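Local coordinates for protein CurH (Lyngbya majuscula, PDB 3KG7) that probably catalyses the dehydration of beta-hydroxyacyl intermediates during curacin biosynthesis, serving as the dehydratase domain of a polyketide synthase module, at residues C[134-139]-C[266-271]; C[168-173]-C[205-210]; C[182-187]-C[243-248]; C[236-241]-C[273-278]. All blocks are in the same frame, centred on the assembly; numbering follows the deposited sequence.

Contact 1: C[134-139]-C[266-271]; sequences LSVDIP and QLLDET
L134 and V136 pack onto Q266 and L268, and this apolar seam is the closely packed part of a contact in which a linker is laid over the end of a strand. L134 carries its CG anti to the backbone N (chi1 170°), which swings CD2 onto the aliphatic stem of Q266. There L134 CD2 meets Q266 CG at 3.9 Å, the two side chains crossing at about a right angle. A bend at chi2 (-69°) of the glutamine folds its amide back, with Q266 NE2 4.1 Å from L134 CD2. Two residues along, V136 CB faces the L268 branch ending in CD2 at 4.3 Å; L268 has the largest area covered in the contact, and both strand residues are shut away from solvent.

Beyond L268 the strand gives way to a turn and the packing thins. I138 CG2 comes only within 4.1 Å of E270 O, so a methyl group meets a carbonyl oxygen rather than another side chain. E270 and T271 are exposed, and their side chains leave the backbone away from the linker. A weak bond from T271 N to D269 OD2, 3.0 Å long, braces the turn from within.

D137 stands at the N-cap position of helix 138-144, so the linker passes straight from this seam into a helix. Strand 260-268 runs between strands 243-255 and 274-286, and L134 also makes a backbone hydrogen bond to A274, at the beginning of the latter strand.

Contact 2: C[168-173]-C[205-210]; sequences LQAVRQ and IDACTR
A170 and A207 bring the two backbones nearest, their CA atoms 6.4 Å apart, where an inverse gamma turn centred on Q169 faces the type I turn from A207 to R210. There A170 CB meets A207 CB at 4.1 Å.

The polar grip comes from R210, whose chain is extended from CG to NE (chi2 174°, chi3 -165°) and delivers the guanidinium end-on to one carbonyl oxygen. R210 NH1 donates to L168 O at 2.7 Å and R210 NH2 to the same L168 O at 2.8 Å. The oxygen lies close to the guanidinium plane, while NH2 sits in the carbonyl plane on a lone pair and NH1 is tilted from it. Hydrocarbon flanks this fork in places: L168 CD1 approaches R210 NH2 at 3.3 Å, V171 CG2 lies 3.6 Å from R210 NH1, and A207 CA is set over the rim of one guanidinium face. A long salt bridge from R210 NE to D206 OD2, 3.7 Å, and a cation-pi contact to Y164 add to the hold. A methionine in place of R210 removes both donors and would probably leave the buried L168 carbonyl and the D206 charge short of a partner.

Helix 202-207 is probably the hot dog helix of the C-terminal half; the contact joins it and the type I turn to the approach to strand 171-176, in keeping with the double hotdog fold.

Contact 3: C[182-187]-C[243-248]; sequences LLEIEV and RFYAYV
With chi1 of I185 at -66°, CG1 lies beside the backbone N and CG2 is turned opposite to it, while F244 has its CG between the backbone N and the carbonyl carbon (chi1 63°), and these torsions lay the phenylalanine ring against the isoleucine. The setting is an antiparallel pair of strands in the C-terminal hotdog, a worked example of how register sets residues of like face opposite each other. Backbone bonds tie the two hydrogen-bonded pairs, L183 with A246 and I185 with F244, in both directions; I185 N to F244 O, at 2.8 Å, is typical.

On the face carrying L183, I185, F244 and A246, I185 CB stands over the F244 ring in a CH-pi contact, 4.2 Å from its centroid. I185 CG2 reaches F244 CZ at 3.6 Å, and I185 CD1 meets A246 CB at 3.8 Å while still lying near F244 CE1. This face looks toward helix 202-207, where A207 packs on I185.

The other face has a different chemistry at each end. L182 CD1 touches Y247 CD1 at 3.7 Å and also lies beside Y245 CB; helix 138-144 covers these residues through I138 and L141. Further on, E184 runs side by side with Y245 in the same direction, its carboxylate nearly perpendicular to the ring (89°). E184 also meets R243, in a long salt bridge of charge alone, with no N-H pointed at the oxygen: E184 OE2 hovers above the middle of the guanidinium, 3.7 Å from R243 CZ.

Contact 4: C[236-241]-C[273-278]; sequences LSHPTP and QAFGRI
A classic beta bulge, in which F275 and G276 both face L267, lies where strand 274-286 meets the loop that follows strand 225-236. Just before that loop, L236 pairs with G276 as an antiparallel non-hydrogen-bonded pair, their CA atoms 4.1 Å apart. Next to it F275 O accepts twice from one residue: S237 N approaches nearly along the C=O axis at 2.7 Å, S237 OG from above the carbonyl plane at 3.2 Å.

F275 accounts for about half of the buried surface. Its CG sits between the backbone N and the carbonyl carbon (chi1 69°), sending the ring into the loop. L236 CD1 lies 3.7 Å from F275 CD2, the side chains pointing the same way, and from the opposite direction P241 CD meets F275 CZ, also at 3.7 Å. The H238 ring is nearly parallel to that of F275 (14°) but slid so far that the two barely overlap, bringing H238 NE2 to 3.4 Å from F275 CB. H238 ND1 donates to P239 O at 3.1 Å, which helps to hold the imidazole in its rotation. An alanine in place of H238 would probably uncover the base of the F275 ring and leave the P239 carbonyl without this donor.

On its other flank F275 packs on L267 of strand 260-268, while L236, ending strand 225-236, makes a backbone hydrogen bond to A66 of strand 66-73.

All four contacts gather in the C-terminal hotdog, around the run of neighbouring strands 225-236, 274-286, 260-268, 243-255, 181-186 and 171-176. Contacts 2 and 3 are closest, with centres about 7 Å apart, and share the pairing of strands 171-176 and 181-186. Contact 1 lies about 9 Å from contact 3 and about 10 Å from contact 4, tied to each through strand 260-268. Along the chain, contact 1 opens first and encloses contacts 2 and 3, whose segments alternate, whereas contact 4 begins after contact 2 has closed. Interleaved in this way, distant parts of the sequence join linker, strands and helix 202-207 into one compact half of the dehydratase.

Contact 1: C[134-139]-C[266-271]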
loop_
_atom_site.group_PDB
_atom_site.type_symbol
_atom_site.label_atom_id
_atom_site.label_comp_id
_atom_site.label_asym_id
_atom_site.label_seq_id
_atom_site.Cartn_x
_atom_site.Cartn_y
_atom_site.Cartn_z
ATOM N N LEU C 134 12.721 17.735 33.847
ATOM C CA LEU C 134 12.548 17.112 35.158
ATOM C C LEU C 134 13.622 16.062 35.458
ATOM O O LEU C 134 13.770 15.081 34.726
ATOM C CB LEU C 134 11.146 16.482 35.231
ATOM C CG LEU C 134 10.684 15.553 36.356
ATOM C CD1 LEU C 134 10.314 16.318 37.625
ATOM C CD2 LEU C 134 9.489 14.749 35.855
ATOM N N SER C 135 14.377 16.297 36.529
ATOM C CA SER C 135 15.309 15.314 37.081
ATOM C C SER C 135 14.657 14.656 38.308
ATOM O O SER C 135 13.537 15.023 38.678
ATOM C CB SER C 135 16.632 15.999 37.454
ATOM O OG SER C 135 17.533 15.105 38.087
ATOM N N VAL C 136 15.342 13.680 38.914
ATOM C CA VAL C 136 14.888 13.003 40.146
ATOM C C VAL C 136 16.041 12.210 40.790
ATOM O O VAL C 136 16.765 11.492 40.095
ATOM C CB VAL C 136 13.631 12.077 39.894
ATOM C CG1 VAL C 136 13.706 10.782 40.689
ATOM C CG2 VAL C 136 12.330 12.804 40.215
ATOM N N ASP C 137 16.221 12.356 42.105
ATOM C CA ASP C 137 17.138 11.483 42.849
ATOM C C ASP C 137 16.420 10.182 43.200
ATOM O O ASP C 137 15.545 10.156 44.076
ATOM C CB ASP C 137 17.678 12.157 44.117
ATOM C CG ASP C 137 18.871 11.410 44.719
ATOM O OD1 ASP C 137 18.784 10.983 45.888
ATOM O OD2 ASP C 137 19.898 11.243 44.023
ATOM N N ILE C 138 16.803 9.108 42.514
ATOM C CA ILE C 138 16.076 7.846 42.601
ATOM C C ILE C 138 16.233 7.075 43.930
ATOM O O ILE C 138 15.232 6.565 44.452
ATOM C CB ILE C 138 16.272 6.952 41.317
ATOM C CG1 ILE C 138 15.026 6.096 41.048
ATOM C CG2 ILE C 138 17.566 6.126 41.362
ATOM C CD1 ILE C 138 13.832 6.902 40.554
ATOM N N PRO C 139 17.462 7.010 44.499
ATOM C CA PRO C 139 17.596 6.305 45.782
ATOM C C PRO C 139 16.843 6.989 46.927
ATOM O O PRO C 139 16.470 6.321 47.892
ATOM C CB PRO C 139 19.108 6.326 46.048
ATOM C CG PRO C 139 19.739 6.642 44.731
ATOM C CD PRO C 139 18.763 7.541 44.050
ATOM N N GLN C 266 5.370 10.098 34.054
ATOM C CA GLN C 266 6.703 10.524 33.635
ATOM C C GLN C 266 7.613 9.309 33.496
ATOM O O GLN C 266 7.704 8.481 34.402
ATOM C CB GLN C 266 7.315 11.514 34.631
ATOM C CG GLN C 266 6.338 12.529 35.229
ATOM C CD GLN C 266 5.825 13.570 34.235
ATOM O OE1 GLN C 266 4.800 14.211 34.477
ATOM N NE2 GLN C 266 6.535 13.744 33.120
ATOM N N LEU C 267 8.276 9.199 32.350
ATOM C CA LEU C 267 9.255 8.139 32.140
ATOM C C LEU C 267 10.639 8.640 32.537
ATOM O O LEU C 267 11.124 9.640 31.999
ATOM C CB LEU C 267 9.242 7.651 30.688
ATOM C CG LEU C 267 8.132 6.686 30.256
ATOM C CD1 LEU C 267 6.788 7.390 30.084
ATOM C CD2 LEU C 267 8.538 5.975 28.964
ATOM N N LEU C 268 11.253 7.950 33.498
ATOM C CA LEU C 268 12.565 8.321 34.032
ATOM C C LEU C 268 13.573 7.209 33.786
ATOM O O LEU C 268 13.264 6.038 34.009
ATOM C CB LEU C 268 12.476 8.579 35.536
ATOM C CG LEU C 268 11.484 9.600 36.104
ATOM C CD1 LEU C 268 11.122 9.211 37.515
ATOM C CD2 LEU C 268 12.047 11.009 36.072
ATOM N N ASP C 269 14.778 7.572 33.341
ATOM C CA ASP C 269 15.836 6.581 33.082
ATOM C C ASP C 269 16.506 6.051 34.369
ATOM O O ASP C 269 16.022 6.302 35.483
ATOM C CB ASP C 269 16.870 7.095 32.051
ATOM C CG ASP C 269 17.644 8.339 32.522
ATOM O OD1 ASP C 269 18.070 9.126 31.648
ATOM O OD2 ASP C 269 17.854 8.531 33.738
ATOM N N GLU C 270 17.609 5.316 34.200
ATOM C CA GLU C 270 18.362 4.704 35.307
ATOM C C GLU C 270 18.818 5.714 36.367
ATOM O O GLU C 270 18.816 5.408 37.567
ATOM C CB GLU C 270 19.584 3.945 34.759
ATOM C CG GLU C 270 20.205 2.914 35.726
ATOM C CD GLU C 270 19.561 1.526 35.643
ATOM O OE1 GLU C 270 19.151 1.118 34.529
ATOM O OE2 GLU C 270 19.478 0.836 36.688
ATOM N N THR C 271 19.214 6.904 35.913
ATOM C CA THR C 271 19.703 7.971 36.799
ATOM C C THR C 271 18.551 8.719 37.469
ATOM O O THR C 271 18.718 9.299 38.541
ATOM C CB THR C 271 20.630 8.973 36.047
ATOM O OG1 THR C 271 21.797 8.290 35.575
ATOM C CG2 THR C 271 21.076 10.120 36.952
#

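Contact 2: C[168-173]-C[205-210]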
loop_
_atom_site.group_PDB
_atom_site.type_symbol
_atom_site.label_atom_id
_atom_site.label_comp_id
_atom_site.label_asym_id
_atom_site.label_seq_id
_atom_site.Cartn_x
_atom_site.Cartn_y
_atom_site.Cartn_z
ATOM N N LEU C 168 4.204 -10.126 29.652
ATOM C CA LEU C 168 3.709 -8.801 30.024
ATOM C C LEU C 168 4.208 -8.378 31.406
ATOM O O LEU C 168 4.024 -7.230 31.821
ATOM C CB LEU C 168 2.175 -8.772 29.996
ATOM C CG LEU C 168 1.375 -8.325 28.759
ATOM C CD1 LEU C 168 1.472 -6.826 28.521
ATOM C CD2 LEU C 168 1.753 -9.085 27.509
ATOM N N GLN C 169 4.846 -9.306 32.113
ATOM C CA GLN C 169 5.324 -9.049 33.472
ATOM C C GLN C 169 6.615 -8.238 33.479
ATOM O O GLN C 169 7.703 -8.767 33.730
ATOM C CB GLN C 169 5.468 -10.360 34.238
ATOM C CG GLN C 169 4.132 -10.874 34.747
ATOM C CD GLN C 169 4.154 -12.342 35.099
ATOM O OE1 GLN C 169 4.873 -13.132 34.488
ATOM N NE2 GLN C 169 3.353 -12.719 36.085
ATOM N N ALA C 170 6.472 -6.945 33.202
ATOM C CA ALA C 170 7.606 -6.028 33.068
ATOM C C ALA C 170 7.862 -5.224 34.335
ATOM O O ALA C 170 8.869 -4.524 34.431
ATOM C CB ALA C 170 7.390 -5.087 31.880
ATOM N N VAL C 171 6.952 -5.319 35.298
ATOM C CA VAL C 171 7.064 -4.552 36.531
ATOM C C VAL C 171 7.938 -5.281 37.549
ATOM O O VAL C 171 7.495 -6.226 38.211
ATOM C CB VAL C 171 5.684 -4.232 37.136
ATOM C CG1 VAL C 171 5.830 -3.287 38.312
ATOM C CG2 VAL C 171 4.760 -3.640 36.081
ATOM N N ARG C 172 9.184 -4.830 37.665
ATOM C CA ARG C 172 10.135 -5.414 38.603
ATOM C C ARG C 172 9.810 -5.056 40.058
ATOM O O ARG C 172 9.837 -5.922 40.937
ATOM C CB ARG C 172 11.569 -5.004 38.247
ATOM C CG ARG C 172 12.621 -5.992 38.736
ATOM C CD ARG C 172 14.031 -5.646 38.254
ATOM N NE ARG C 172 14.891 -6.833 38.243
ATOM C CZ ARG C 172 15.556 -7.306 39.296
ATOM N NH1 ARG C 172 15.487 -6.698 40.474
ATOM N NH2 ARG C 172 16.299 -8.397 39.169
ATOM N N GLN C 173 9.502 -3.783 40.306
ATOM C CA GLN C 173 9.196 -3.308 41.658
ATOM C C GLN C 173 8.215 -2.138 41.627
ATOM O O GLN C 173 8.225 -1.333 40.695
ATOM C CB GLN C 173 10.486 -2.908 42.384
ATOM C CG GLN C 173 10.382 -2.870 43.907
ATOM C CD GLN C 173 10.335 -4.250 44.537
ATOM O OE1 GLN C 173 10.941 -5.198 44.034
ATOM N NE2 GLN C 173 9.615 -4.369 45.649
ATOM N N ILE C 205 5.458 0.223 27.138
ATOM C CA ILE C 205 4.649 1.432 27.295
ATOM C C ILE C 205 3.378 1.107 28.075
ATOM O O ILE C 205 2.902 1.933 28.857
ATOM C CB ILE C 205 4.408 2.240 25.963
ATOM C CG1 ILE C 205 3.781 3.610 26.278
ATOM C CG2 ILE C 205 3.597 1.444 24.938
ATOM C CD1 ILE C 205 3.683 4.557 25.087
ATOM N N ASP C 206 2.864 -0.110 27.922
ATOM C CA ASP C 206 1.703 -0.494 28.712
ATOM C C ASP C 206 2.010 -0.557 30.188
ATOM O O ASP C 206 1.193 -0.148 31.002
ATOM C CB ASP C 206 1.085 -1.817 28.291
ATOM C CG ASP C 206 -0.254 -2.024 28.947
ATOM O OD1 ASP C 206 -1.151 -1.191 28.683
ATOM O OD2 ASP C 206 -0.397 -2.966 29.762
ATOM N N ALA C 207 3.187 -1.077 30.521
ATOM C CA ALA C 207 3.630 -1.187 31.903
ATOM C C ALA C 207 3.642 0.154 32.626
ATOM O O ALA C 207 3.413 0.222 33.831
ATOM C CB ALA C 207 4.992 -1.813 31.956
ATOM N N CYS C 208 3.904 1.224 31.889
ATOM C CA CYS C 208 3.956 2.566 32.470
ATOM C C CYS C 208 2.628 3.015 33.072
ATOM O O CYS C 208 2.590 3.919 33.919
ATOM C CB CYS C 208 4.397 3.569 31.404
ATOM S SG CYS C 208 6.055 3.238 30.814
ATOM N N THR C 209 1.549 2.374 32.629
ATOM C CA THR C 209 0.209 2.846 32.900
ATOM C C THR C 209 -0.429 2.060 34.034
ATOM O O THR C 209 -1.591 2.294 34.385
ATOM C CB THR C 209 -0.665 2.721 31.648
ATOM O OG1 THR C 209 -0.959 1.343 31.413
ATOM C CG2 THR C 209 0.046 3.299 30.430
ATOM N N ARG C 210 0.346 1.146 34.618
ATOM C CA ARG C 210 -0.187 0.156 35.555
ATOM C C ARG C 210 -0.365 0.615 37.008
ATOM O O ARG C 210 -0.911 -0.131 37.819
ATOM C CB ARG C 210 0.657 -1.122 35.512
ATOM C CG ARG C 210 0.467 -1.940 34.258
ATOM C CD ARG C 210 1.420 -3.114 34.209
ATOM N NE ARG C 210 1.494 -3.683 32.861
ATOM C CZ ARG C 210 2.289 -4.691 32.499
ATOM N NH1 ARG C 210 3.098 -5.270 33.378
ATOM N NH2 ARG C 210 2.284 -5.120 31.246
#

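Contact 3: C[182-187]-C[243-248]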
loop_
_atom_site.group_PDB
_atom_site.type_symbol
_atom_site.label_atom_id
_atom_site.label_comp_id
_atom_site.label_asym_id
_atom_site.label_seq_id
_atom_site.Cartn_x
_atom_site.Cartn_y
_atom_site.Cartn_z
ATOM N N LEU C 182 5.468 5.052 41.972
ATOM C CA LEU C 182 6.634 4.741 41.134
ATOM C C LEU C 182 6.735 3.260 40.762
ATOM O O LEU C 182 6.635 2.388 41.630
ATOM C CB LEU C 182 7.927 5.198 41.820
ATOM C CG LEU C 182 9.247 5.100 41.039
ATOM C CD1 LEU C 182 9.363 6.195 39.982
ATOM C CD2 LEU C 182 10.430 5.155 41.995
ATOM N N LEU C 183 6.947 2.992 39.474
ATOM C CA LEU C 183 7.151 1.631 38.966
ATOM C C LEU C 183 8.555 1.455 38.387
ATOM O O LEU C 183 9.009 2.272 37.582
ATOM C CB LEU C 183 6.123 1.293 37.876
ATOM C CG LEU C 183 4.647 1.090 38.232
ATOM C CD1 LEU C 183 3.774 1.091 36.985
ATOM C CD2 LEU C 183 4.443 -0.194 39.011
ATOM N N GLU C 184 9.238 0.389 38.798
ATOM C CA GLU C 184 10.506 0.003 38.178
ATOM C C GLU C 184 10.218 -1.018 37.081
ATOM O O GLU C 184 9.679 -2.095 37.353
ATOM C CB GLU C 184 11.477 -0.565 39.219
ATOM C CG GLU C 184 12.854 -0.941 38.668
ATOM C CD GLU C 184 13.817 -1.420 39.746
ATOM O OE1 GLU C 184 14.079 -0.655 40.701
ATOM O OE2 GLU C 184 14.318 -2.560 39.632
ATOM N N ILE C 185 10.581 -0.673 35.848
ATOM C CA ILE C 185 10.197 -1.459 34.679
ATOM C C ILE C 185 11.414 -1.986 33.922
ATOM O O ILE C 185 12.364 -1.241 33.674
ATOM C CB ILE C 185 9.277 -0.640 33.752
ATOM C CG1 ILE C 185 7.944 -0.369 34.455
ATOM C CG2 ILE C 185 9.038 -1.358 32.438
ATOM C CD1 ILE C 185 7.208 0.844 33.929
ATOM N N GLU C 186 11.369 -3.273 33.572
ATOM C CA GLU C 186 12.423 -3.949 32.813
ATOM C C GLU C 186 11.804 -4.812 31.708
ATOM O O GLU C 186 10.596 -5.055 31.711
ATOM C CB GLU C 186 13.289 -4.815 33.743
ATOM C CG GLU C 186 12.574 -6.063 34.298
ATOM C CD GLU C 186 13.517 -7.079 34.943
ATOM O OE1 GLU C 186 14.709 -7.134 34.562
ATOM O OE2 GLU C 186 13.055 -7.836 35.828
ATOM N N VAL C 187 12.639 -5.269 30.773
ATOM C CA VAL C 187 12.214 -6.142 29.678
ATOM C C VAL C 187 11.944 -7.547 30.225
ATOM O O VAL C 187 12.874 -8.204 30.708
ATOM C CB VAL C 187 13.315 -6.242 28.580
ATOM C CG1 VAL C 187 12.933 -7.256 27.489
ATOM C CG2 VAL C 187 13.635 -4.861 27.977
ATOM N N ARG C 243 16.344 -0.869 31.754
ATOM C CA ARG C 243 15.636 -0.629 33.007
ATOM C C ARG C 243 15.337 0.867 33.174
ATOM O O ARG C 243 16.221 1.709 33.004
ATOM C CB ARG C 243 16.476 -1.165 34.175
ATOM C CG ARG C 243 16.046 -0.710 35.561
ATOM C CD ARG C 243 17.024 -1.184 36.624
ATOM N NE ARG C 243 16.925 -2.627 36.842
ATOM C CZ ARG C 243 17.522 -3.283 37.833
ATOM N NH1 ARG C 243 18.274 -2.634 38.714
ATOM N NH2 ARG C 243 17.361 -4.595 37.948
ATOM N N PHE C 244 14.084 1.181 33.499
ATOM C CA PHE C 244 13.640 2.564 33.697
ATOM C C PHE C 244 12.458 2.628 34.662
ATOM O O PHE C 244 12.011 1.598 35.174
ATOM C CB PHE C 244 13.273 3.218 32.365
ATOM C CG PHE C 244 12.112 2.564 31.661
ATOM C CD1 PHE C 244 10.832 3.099 31.761
ATOM C CD2 PHE C 244 12.300 1.417 30.884
ATOM C CE1 PHE C 244 9.751 2.498 31.105
ATOM C CE2 PHE C 244 11.225 0.813 30.227
ATOM C CZ PHE C 244 9.949 1.358 30.338
ATOM N N TYR C 245 11.950 3.835 34.893
ATOM C CA TYR C 245 10.900 4.062 35.882
ATOM C C TYR C 245 9.680 4.788 35.308
ATOM O O TYR C 245 9.792 5.567 34.354
ATOM C CB TYR C 245 11.466 4.840 37.079
ATOM C CG TYR C 245 12.603 4.134 37.795
ATOM C CD1 TYR C 245 12.352 3.262 38.856
ATOM C CD2 TYR C 245 13.934 4.338 37.410
ATOM C CE1 TYR C 245 13.386 2.609 39.511
ATOM C CE2 TYR C 245 14.979 3.687 38.061
ATOM C CZ TYR C 245 14.694 2.824 39.108
ATOM O OH TYR C 245 15.717 2.178 39.760
ATOM N N ALA C 246 8.516 4.517 35.892
ATOM C CA ALA C 246 7.298 5.255 35.578
ATOM C C ALA C 246 6.848 5.972 36.839
ATOM O O ALA C 246 6.622 5.337 37.872
ATOM C CB ALA C 246 6.216 4.320 35.071
ATOM N N TYR C 247 6.718 7.293 36.747
ATOM C CA TYR C 247 6.507 8.155 37.906
ATOM C C TYR C 247 5.204 8.944 37.759
ATOM O O TYR C 247 5.017 9.667 36.783
ATOM C CB TYR C 247 7.721 9.091 38.034
ATOM C CG TYR C 247 7.796 9.944 39.278
ATOM C CD1 TYR C 247 7.593 9.397 40.548
ATOM C CD2 TYR C 247 8.113 11.302 39.191
ATOM C CE1 TYR C 247 7.675 10.185 41.696
ATOM C CE2 TYR C 247 8.202 12.103 40.342
ATOM C CZ TYR C 247 7.980 11.533 41.582
ATOM O OH TYR C 247 8.057 12.306 42.713
ATOM N N VAL C 248 4.297 8.784 38.718
ATOM C CA VAL C 248 3.037 9.533 38.722
ATOM C C VAL C 248 3.043 10.508 39.899
ATOM O O VAL C 248 3.205 10.097 41.049
ATOM C CB VAL C 248 1.801 8.591 38.771
ATOM C CG1 VAL C 248 0.496 9.386 38.725
ATOM C CG2 VAL C 248 1.849 7.592 37.626
#

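Contact 4: C[236-241]-C[273-278]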
loop_
_atom_site.group_PDB
_atom_site.type_symbol
_atom_site.label_atom_id
_atom_site.label_comp_id
_atom_site.label_asym_id
_atom_site.label_seq_id
_atom_site.Cartn_x
_atom_site.Cartn_y
_atom_site.Cartn_z
ATOM N N LEU C 236 8.415 10.996 23.577
ATOM C CA LEU C 236 9.556 10.163 23.906
ATOM C C LEU C 236 10.801 10.726 23.222
ATOM O O LEU C 236 10.798 10.943 22.006
ATOM C CB LEU C 236 9.293 8.712 23.495
ATOM C CG LEU C 236 10.393 7.707 23.847
ATOM C CD1 LEU C 236 10.591 7.609 25.364
ATOM C CD2 LEU C 236 10.094 6.352 23.235
ATOM N N SER C 237 11.850 10.972 24.007
ATOM C CA SER C 237 13.067 11.613 23.495
ATOM C C SER C 237 14.042 10.614 22.891
ATOM O O SER C 237 14.712 10.925 21.909
ATOM C CB SER C 237 13.788 12.403 24.584
ATOM O OG SER C 237 12.900 13.266 25.257
ATOM N N HIS C 238 14.140 9.426 23.489
ATOM C CA HIS C 238 15.025 8.376 22.973
ATOM C C HIS C 238 14.522 6.986 23.367
ATOM O O HIS C 238 13.580 6.877 24.148
ATOM C CB HIS C 238 16.490 8.603 23.400
ATOM C CG HIS C 238 16.680 8.790 24.872
ATOM N ND1 HIS C 238 16.631 7.743 25.766
ATOM C CD2 HIS C 238 16.940 9.900 25.603
ATOM C CE1 HIS C 238 16.840 8.202 26.987
ATOM N NE2 HIS C 238 17.032 9.507 26.915
ATOM N N PRO C 239 15.134 5.919 22.815
ATOM C CA PRO C 239 14.674 4.577 23.129
ATOM C C PRO C 239 14.765 4.289 24.621
ATOM O O PRO C 239 15.647 4.828 25.299
ATOM C CB PRO C 239 15.659 3.685 22.374
ATOM C CG PRO C 239 16.182 4.532 21.295
ATOM C CD PRO C 239 16.272 5.891 21.882
ATOM N N THR C 240 13.862 3.451 25.124
ATOM C CA THR C 240 13.902 3.039 26.530
ATOM C C THR C 240 15.167 2.236 26.824
ATOM O O THR C 240 15.568 1.393 26.022
ATOM C CB THR C 240 12.674 2.195 26.940
ATOM O OG1 THR C 240 12.672 0.971 26.206
ATOM C CG2 THR C 240 11.397 2.934 26.650
ATOM N N PRO C 241 15.805 2.504 27.976
ATOM C CA PRO C 241 16.909 1.671 28.428
ATOM C C PRO C 241 16.376 0.326 28.923
ATOM O O PRO C 241 15.155 0.151 29.031
ATOM C CB PRO C 241 17.492 2.464 29.600
ATOM C CG PRO C 241 16.837 3.805 29.551
ATOM C CD PRO C 241 15.525 3.591 28.924
ATOM N N GLN C 273 16.572 10.708 35.307
ATOM C CA GLN C 273 16.305 11.754 34.320
ATOM C C GLN C 273 15.109 11.421 33.450
ATOM O O GLN C 273 14.993 10.299 32.958
ATOM C CB GLN C 273 17.524 11.983 33.437
ATOM C CG GLN C 273 18.554 12.892 34.084
ATOM C CD GLN C 273 19.809 13.041 33.259
ATOM O OE1 GLN C 273 19.889 12.545 32.127
ATOM N NE2 GLN C 273 20.804 13.725 33.821
ATOM N N ALA C 274 14.222 12.397 33.263
ATOM C CA ALA C 274 13.042 12.213 32.419
ATOM C C ALA C 274 13.445 12.119 30.945
ATOM O O ALA C 274 14.351 12.817 30.500
ATOM C CB ALA C 274 12.040 13.341 32.638
ATOM N N PHE C 275 12.786 11.236 30.204
ATOM C CA PHE C 275 13.069 11.070 28.777
ATOM C C PHE C 275 11.800 10.814 27.957
ATOM O O PHE C 275 11.855 10.683 26.734
ATOM C CB PHE C 275 14.122 9.974 28.553
ATOM C CG PHE C 275 13.637 8.590 28.865
ATOM C CD1 PHE C 275 13.447 8.180 30.189
ATOM C CD2 PHE C 275 13.371 7.690 27.838
ATOM C CE1 PHE C 275 12.993 6.904 30.485
ATOM C CE2 PHE C 275 12.914 6.406 28.122
ATOM C CZ PHE C 275 12.727 6.010 29.452
ATOM N N GLY C 276 10.661 10.753 28.636
ATOM C CA GLY C 276 9.374 10.629 27.972
ATOM C C GLY C 276 8.238 10.863 28.941
ATOM O O GLY C 276 8.432 10.800 30.158
ATOM N N ARG C 277 7.053 11.156 28.412
ATOM C CA ARG C 277 5.877 11.324 29.264
ATOM C C ARG C 277 4.582 10.999 28.543
ATOM O O ARG C 277 4.507 11.070 27.314
ATOM C CB ARG C 277 5.816 12.732 29.874
ATOM C CG ARG C 277 5.571 13.857 28.878
ATOM C CD ARG C 277 5.526 15.204 29.582
ATOM N NE ARG C 277 4.609 15.183 30.724
ATOM C CZ ARG C 277 4.614 16.072 31.716
ATOM N NH1 ARG C 277 5.493 17.069 31.724
ATOM N NH2 ARG C 277 3.735 15.961 32.706
ATOM N N ILE C 278 3.576 10.624 29.329
ATOM C CA ILE C 278 2.234 10.355 28.839
ATOM C C ILE C 278 1.289 11.282 29.594
ATOM O O ILE C 278 1.167 11.186 30.820
ATOM C CB ILE C 278 1.823 8.874 29.079
ATOM C CG1 ILE C 278 2.862 7.921 28.475
ATOM C CG2 ILE C 278 0.422 8.581 28.512
ATOM C CD1 ILE C 278 2.923 6.583 29.133
#